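Local coordinates for bifunctional enzyme cysn/cysc (Mycobacterium tuberculosis, PDB 4BZP), which transfers a phosphate from ATP to adenylyl sulfate as the APS kinase part of a bifunctional sulfate-activating enzyme, captured here with ADP bound, at residues A[4-9]-A[103-108]; A[107-112]-A[151-156]. All blocks are in the same frame, centred on the assembly; numbering follows the deposited sequence. Where two conformers were deposited one is given.

Contact 1 of 2, residues A[4-9]-A[103-108]; sequences RGKTVW and GIDFFE
Three backbone hydrogen bonds join Thr-7 and Trp-9 to the strand carrying Phe-107. Thr-7 N donates to Asp-105 O (2.9 Å), Phe-107 N to Thr-7 O (2.9 Å) and Trp-9 N to Phe-107 O (2.8 Å). With the strand axes only 12° apart in direction, this alternation identifies a parallel ladder. Between Gly-5 and Asp-105 a water bridges the backbones, donating to Gly-5 O and accepting from Asp-105 N.

Polar side chains meet at the same end. The Lys-6 chain extends beside Asp-105 in the same direction, but NZ of Lys-6 stops 4.3 Å short of OD2 of Asp-105, too far for a direct ion pair. A second water closes the gap by accepting from that NZ and donating to that OD2. It also lies in the plane of the Phe-107 ring, at its edge, where Lys-6 CD arrives too.

Apolar contacts divide between the two faces of the sheet. On the face of Thr-7, Trp-9 and Phe-106, CZ of Phe-106 presses on Trp-9 CB at 3.4 Å; the Phe-106 plane is inclined by 33° to the five-membered ring of Trp-9, neither stacked nor edge-to-face. Phe-106 gets there because its CG lies opposite the backbone N (chi1 178°), which carries the ring along the strand toward Trp-9. Near the start of the segments, Ile-104 CD1 packs on the extended aliphatic chain of Arg-4, 3.7 Å from CD. Helices 56-75 and 89-101 cover this face, and His-99 hydrogen-bonds Thr-7 OG1. On the other face, Val-8 and Phe-107 meet helix 161-173.

Paired parallel strands between helical layers are characteristic of the alpha/beta core of P-loop kinases, here joining strands 6-11 and 106-111.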
loop_
_atom_site.group_PDB
_atom_site.type_symbol
_atom_site.label_atom_id
_atom_site.label_comp_id
_atom_site.label_asym_id
_atom_site.label_seq_id
_atom_site.Cartn_x
_atom_site.Cartn_y
_atom_site.Cartn_z
ATOM N N ARG A 4 7.177 -13.751 6.254
ATOM C CA ARG A 4 7.413 -12.653 5.322
ATOM C C ARG A 4 7.544 -13.137 3.890
ATOM O O ARG A 4 8.136 -14.186 3.583
ATOM C CB ARG A 4 8.724 -11.927 5.671
ATOM C CG ARG A 4 8.576 -10.820 6.693
ATOM C CD ARG A 4 9.970 -10.425 7.168
ATOM N NE ARG A 4 9.918 -9.377 8.162
ATOM C CZ ARG A 4 10.982 -8.878 8.792
ATOM N NH1 ARG A 4 12.232 -9.315 8.515
ATOM N NH2 ARG A 4 10.781 -7.933 9.717
ATOM N N GLY A 5 6.942 -12.346 3.009
ATOM C CA GLY A 5 7.091 -12.533 1.584
ATOM C C GLY A 5 8.381 -11.876 1.069
ATOM O O GLY A 5 9.293 -11.571 1.826
ATOM N N LYS A 6 8.404 -11.664 -0.208
ATOM C CA LYS A 6 9.582 -11.207 -0.925
ATOM C C LYS A 6 9.087 -10.416 -2.092
ATOM O O LYS A 6 7.916 -10.547 -2.498
ATOM C CB LYS A 6 10.343 -12.405 -1.493
ATOM C CG LYS A 6 10.686 -13.510 -0.516
ATOM C CD LYS A 6 11.437 -14.646 -1.112
ATOM C CE LYS A 6 11.652 -15.728 -0.030
ATOM N NZ LYS A 6 12.166 -16.947 -0.711
ATOM N N THR A 7 9.998 -9.647 -2.700
ATOM C CA THR A 7 9.676 -8.867 -3.900
ATOM C C THR A 7 10.551 -9.172 -5.089
ATOM O O THR A 7 11.777 -9.203 -4.973
ATOM C CB THR A 7 9.748 -7.346 -3.619
ATOM O OG1 THR A 7 8.745 -7.036 -2.624
ATOM C CG2 THR A 7 9.521 -6.478 -4.867
ATOM N N VAL A 8 9.912 -9.408 -6.241
ATOM C CA VAL A 8 10.580 -9.475 -7.510
ATOM C C VAL A 8 10.335 -8.173 -8.254
ATOM O O VAL A 8 9.188 -7.854 -8.568
ATOM C CB VAL A 8 10.056 -10.660 -8.342
ATOM C CG1 VAL A 8 10.779 -10.713 -9.680
ATOM C CG2 VAL A 8 10.219 -11.952 -7.579
ATOM N N TRP A 9 11.387 -7.423 -8.527
ATOM C CA TRP A 9 11.338 -6.092 -9.138
ATOM C C TRP A 9 11.847 -6.237 -10.541
ATOM O O TRP A 9 13.083 -6.422 -10.778
ATOM C CB TRP A 9 12.198 -5.128 -8.336
ATOM C CG TRP A 9 12.036 -3.685 -8.636
ATOM C CD1 TRP A 9 12.692 -2.978 -9.557
ATOM C CD2 TRP A 9 11.136 -2.766 -7.965
ATOM N NE1 TRP A 9 12.248 -1.672 -9.540
ATOM C CE2 TRP A 9 11.320 -1.517 -8.546
ATOM C CE3 TRP A 9 10.213 -2.882 -6.929
ATOM C CZ2 TRP A 9 10.596 -0.378 -8.114
ATOM C CZ3 TRP A 9 9.511 -1.742 -6.546
ATOM C CH2 TRP A 9 9.713 -0.569 -7.146
ATOM N N GLY A 103 14.015 -5.534 5.980
ATOM C CA GLY A 103 14.193 -6.925 6.143
ATOM C C GLY A 103 13.601 -7.860 5.120
ATOM O O GLY A 103 13.479 -9.044 5.365
ATOM N N ILE A 104 13.256 -7.328 3.944
ATOM C CA ILE A 104 12.522 -8.106 2.952
ATOM C C ILE A 104 13.422 -8.462 1.770
ATOM O O ILE A 104 14.048 -7.553 1.207
ATOM C CB ILE A 104 11.293 -7.325 2.396
ATOM C CG1 ILE A 104 10.328 -7.018 3.545
ATOM C CG2 ILE A 104 10.553 -8.096 1.312
ATOM C CD1 ILE A 104 9.734 -8.209 4.255
ATOM N N ASP A 105 13.458 -9.727 1.372
ATOM C CA ASP A 105 14.212 -10.169 0.196
ATOM C C ASP A 105 13.721 -9.452 -1.064
ATOM O O ASP A 105 12.523 -9.265 -1.275
ATOM C CB ASP A 105 14.025 -11.660 -0.029
ATOM C CG ASP A 105 14.804 -12.532 0.935
ATOM O OD1 ASP A 105 15.579 -12.059 1.781
ATOM O OD2 ASP A 105 14.616 -13.749 0.773
ATOM N N PHE A 106 14.666 -9.066 -1.915
ATOM C CA PHE A 106 14.418 -8.295 -3.109
ATOM C C PHE A 106 15.256 -8.855 -4.226
ATOM O O PHE A 106 16.473 -9.082 -4.051
ATOM C CB PHE A 106 14.808 -6.829 -2.836
ATOM C CG PHE A 106 14.667 -5.863 -4.003
ATOM C CD1 PHE A 106 15.689 -5.697 -4.936
ATOM C CD2 PHE A 106 13.529 -5.097 -4.129
ATOM C CE1 PHE A 106 15.542 -4.831 -5.986
ATOM C CE2 PHE A 106 13.415 -4.166 -5.157
ATOM C CZ PHE A 106 14.422 -4.021 -6.073
ATOM N N PHE A 107 14.635 -9.056 -5.378
ATOM C CA PHE A 107 15.321 -9.564 -6.561
ATOM C C PHE A 107 15.096 -8.620 -7.715
ATOM O O PHE A 107 13.966 -8.321 -8.058
ATOM C CB PHE A 107 14.816 -10.951 -6.904
ATOM C CG PHE A 107 14.910 -11.931 -5.794
ATOM C CD1 PHE A 107 16.046 -12.659 -5.614
ATOM C CD2 PHE A 107 13.837 -12.103 -4.922
ATOM C CE1 PHE A 107 16.129 -13.587 -4.574
ATOM C CE2 PHE A 107 13.922 -13.007 -3.876
ATOM C CZ PHE A 107 15.067 -13.740 -3.716
ATOM N N GLU A 108 16.175 -8.186 -8.347
ATOM C CA GLU A 108 16.169 -7.343 -9.548
ATOM C C GLU A 108 16.202 -8.294 -10.740
ATOM O O GLU A 108 17.220 -8.993 -10.949
ATOM C CB GLU A 108 17.346 -6.317 -9.602
ATOM C CG GLU A 108 17.282 -5.407 -10.859
ATOM C CD GLU A 108 18.531 -4.613 -11.195
ATOM O OE1 GLU A 108 19.554 -5.253 -11.291
ATOM O OE2 GLU A 108 18.509 -3.373 -11.382
HETATM O O HOH W 1 11.815 -11.602 2.671
HETATM O O HOH W 2 14.713 -16.051 -1.194
#

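Contact 2 of 2, residues A[107-112]-A[151-156]; sequences FEVFCD and PDLRLT. With EDO (1,2-ethanediol), chain G; EDO (1,2-ethanediol), chain F.
In the parallel sheet of this P-loop kinase fold, strand 153-155 is an edge strand within this chain, lying beside 106-111, and Val-109, Phe-110 and Cys-111 pair with Leu-153, Arg-154 and Leu-155. The axes diverge by 22°. Three backbone bonds define the register: Phe-110 N to Leu-153 O (2.9 Å), Leu-155 N to Phe-110 O (2.8 Å) and Asp-112 N to Leu-155 O.

At the entry to the ladder, a carboxylate stands in for a backbone acceptor. Asp-152 OD2 takes the N-H of Glu-108 at 2.8 Å through its anti lone pair, in a nearly straight bond (169°). The same oxygen forms a salt bridge with Arg-96, which probably helps hold the carboxylate in place. Glu-108 O receives weak bonds from the amides of both Asp-152 and Leu-153; in the conformer described, Glu-108 OE1 lies 3.1 Å from Pro-151 CA while OE2 salt-bridges Arg-92.

On the face of Val-109 and Cys-111, Leu-155 CD1 sits 3.6 Å from Val-109 CG1 and also meets Cys-111 SG. Cys-111 in turn touches Ser-16 and Lys-18, both of the ADP pocket, so this end of the strand adjoins the nucleotide site; Gln-164, another pocket residue, touches Leu-155. A 1,2-ethanediol, probably from the crystallisation liquor, donates to Pro-151 O and accepts from Arg-154 N on the outer edge of the strand.

On the opposite face, Asp-112 CB lies over one face of the Phe-110 ring, offset toward its rim. Arg-154, in one of its two conformers, bends at chi3 (-42°), bringing NH1 to the ring edge, 3.3 Å from Phe-110 CE2. In that conformer NH1 also makes a long salt bridge to Asp-112 OD2 at 3.3 Å, the oxygen lying near the guanidinium plane but being met from above the carboxylate plane.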
loop_
_atom_site.group_PDB
_atom_site.type_symbol
_atom_site.label_atom_id
_atom_site.label_comp_id
_atom_site.label_asym_id
_atom_site.label_seq_id
_atom_site.Cartn_x
_atom_site.Cartn_y
_atom_site.Cartn_z
ATOM N N PHE A 107 14.635 -9.056 -5.378
ATOM C CA PHE A 107 15.321 -9.564 -6.561
ATOM C C PHE A 107 15.096 -8.620 -7.715
ATOM O O PHE A 107 13.966 -8.321 -8.058
ATOM C CB PHE A 107 14.816 -10.951 -6.904
ATOM C CG PHE A 107 14.910 -11.931 -5.794
ATOM C CD1 PHE A 107 16.046 -12.659 -5.614
ATOM C CD2 PHE A 107 13.837 -12.103 -4.922
ATOM C CE1 PHE A 107 16.129 -13.587 -4.574
ATOM C CE2 PHE A 107 13.922 -13.007 -3.876
ATOM C CZ PHE A 107 15.067 -13.740 -3.716
ATOM N N GLU A 108 16.175 -8.186 -8.347
ATOM C CA GLU A 108 16.169 -7.343 -9.548
ATOM C C GLU A 108 16.202 -8.294 -10.740
ATOM O O GLU A 108 17.220 -8.993 -10.949
ATOM C CB GLU A 108 17.346 -6.317 -9.602
ATOM C CG GLU A 108 17.282 -5.407 -10.859
ATOM C CD GLU A 108 18.531 -4.613 -11.195
ATOM O OE1 GLU A 108 19.554 -5.253 -11.291
ATOM O OE2 GLU A 108 18.509 -3.373 -11.382
ATOM N N VAL A 109 15.154 -8.319 -11.522
ATOM C CA VAL A 109 15.025 -9.204 -12.673
ATOM C C VAL A 109 14.985 -8.366 -13.921
ATOM O O VAL A 109 14.095 -7.520 -14.120
ATOM C CB VAL A 109 13.808 -10.088 -12.567
ATOM C CG1 VAL A 109 13.671 -10.910 -13.839
ATOM C CG2 VAL A 109 13.903 -10.981 -11.332
ATOM N N PHE A 110 15.994 -8.498 -14.790
ATOM C CA PHE A 110 16.120 -7.732 -16.015
ATOM C C PHE A 110 15.567 -8.479 -17.214
ATOM O O PHE A 110 16.097 -9.544 -17.565
ATOM C CB PHE A 110 17.594 -7.421 -16.209
ATOM C CG PHE A 110 17.948 -6.636 -17.453
ATOM C CD1 PHE A 110 17.076 -5.789 -18.087
ATOM C CD2 PHE A 110 19.254 -6.735 -17.956
ATOM C CE1 PHE A 110 17.462 -5.118 -19.221
ATOM C CE2 PHE A 110 19.661 -6.001 -19.075
ATOM C CZ PHE A 110 18.747 -5.199 -19.700
ATOM N N CYS A 111 14.489 -7.957 -17.809
ATOM C CA CYS A 111 13.937 -8.490 -19.039
ATOM C C CYS A 111 14.725 -7.877 -20.153
ATOM O O CYS A 111 14.395 -6.787 -20.671
ATOM C CB CYS A 111 12.444 -8.144 -19.132
ATOM S SG CYS A 111 11.472 -9.006 -17.853
ATOM N N ASP A 112 15.789 -8.553 -20.533
ATOM C CA ASP A 112 16.774 -8.073 -21.530
ATOM C C ASP A 112 16.388 -8.465 -22.932
ATOM O O ASP A 112 16.930 -9.408 -23.528
ATOM C CB ASP A 112 18.169 -8.553 -21.214
ATOM C CG ASP A 112 19.256 -7.884 -22.090
ATOM O OD1 ASP A 112 18.938 -6.941 -22.837
ATOM O OD2 ASP A 112 20.429 -8.315 -21.906
ATOM N N PRO A 151 22.055 -7.519 -12.207
ATOM C CA PRO A 151 20.755 -8.056 -11.818
ATOM C C PRO A 151 20.833 -9.436 -11.189
ATOM O O PRO A 151 21.797 -10.170 -11.438
ATOM C CB PRO A 151 19.999 -8.136 -13.163
ATOM C CG PRO A 151 21.116 -8.406 -14.176
ATOM C CD PRO A 151 22.288 -7.625 -13.658
ATOM N N ASP A 152 19.867 -9.795 -10.376
ATOM C CA ASP A 152 19.817 -11.138 -9.835
ATOM C C ASP A 152 19.514 -12.188 -10.900
ATOM O O ASP A 152 19.946 -13.326 -10.760
ATOM C CB ASP A 152 18.764 -11.242 -8.739
ATOM C CG ASP A 152 19.109 -10.368 -7.557
ATOM O OD1 ASP A 152 20.066 -10.756 -6.831
ATOM O OD2 ASP A 152 18.602 -9.266 -7.369
ATOM N N LEU A 153 18.776 -11.832 -11.953
ATOM C CA LEU A 153 18.401 -12.738 -13.003
ATOM C C LEU A 153 18.214 -11.934 -14.266
ATOM O O LEU A 153 17.632 -10.842 -14.257
ATOM C CB LEU A 153 17.092 -13.431 -12.634
ATOM C CG LEU A 153 16.497 -14.399 -13.657
ATOM C CD1 LEU A 153 17.437 -15.579 -13.919
ATOM C CD2 LEU A 153 15.145 -14.875 -13.169
ATOM N N ARG A 154 18.696 -12.430 -15.384
ATOM C CA ARG A 154 18.536 -11.807 -16.680
ATOM C C ARG A 154 17.684 -12.740 -17.513
ATOM O O ARG A 154 18.060 -13.887 -17.750
ATOM C CB ARG A 154 19.915 -11.590 -17.332
ATOM C CG ARG A 154 19.859 -10.896 -18.701
ATOM C CD ARG A 154 21.215 -10.736 -19.409
ATOM N NE ARG A 154 22.237 -10.336 -18.461
ATOM C CZ ARG A 154 22.652 -9.077 -18.351
ATOM N NH1 ARG A 154 22.153 -8.148 -19.138
ATOM N NH2 ARG A 154 23.567 -8.781 -17.462
ATOM N N LEU A 155 16.508 -12.300 -17.948
ATOM C CA LEU A 155 15.583 -13.048 -18.797
ATOM C C LEU A 155 15.802 -12.655 -20.234
ATOM O O LEU A 155 15.893 -11.468 -20.530
ATOM C CB LEU A 155 14.151 -12.785 -18.408
ATOM C CG LEU A 155 13.765 -13.179 -16.969
ATOM C CD1 LEU A 155 12.327 -12.807 -16.634
ATOM C CD2 LEU A 155 13.987 -14.675 -16.730
ATOM N N THR A 156 15.863 -13.623 -21.142
ATOM C CA THR A 156 16.208 -13.371 -22.505
ATOM C C THR A 156 15.102 -13.895 -23.450
ATOM O O THR A 156 14.442 -14.898 -23.159
ATOM C CB THR A 156 17.581 -13.992 -22.840
ATOM O OG1 THR A 156 17.518 -15.355 -22.555
ATOM C CG2 THR A 156 18.648 -13.329 -22.044
HETATM C C1 EDO G . 21.916 -13.798 -15.033
HETATM O O1 EDO G . 20.702 -14.510 -15.037
HETATM C C2 EDO G . 22.273 -13.212 -13.696
HETATM O O2 EDO G . 21.806 -11.884 -13.714
HETATM C C1 EDO F . 17.298 -3.620 -23.807
HETATM O O1 EDO F . 16.916 -4.857 -23.250
HETATM C C2 EDO F . 17.663 -2.814 -22.600
HETATM O O2 EDO F . 19.026 -2.547 -22.760
#

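From the N terminus, strand 6-11 enters the sheet first and leads into the P-loop. Contact 1 closes a loop of 93 residues, mostly helical and including strands 36-38 and 79-82, when 103-108 returns beside 4-9. The chain continues directly along strand 106-111, and contact 2 closes a shorter loop of 38 residues when 151-156 arrives. The two loops follow in succession without nesting or crossing; the contacts share Phe-107 and Glu-108. Strand 106-111 therefore lies between 6-11 and 153-155, and Val-8 CG1 packs against Val-109 CG2 at 3.5 Å between the contacts. Together they connect the central strand to the sheet edge beside helix 161-173.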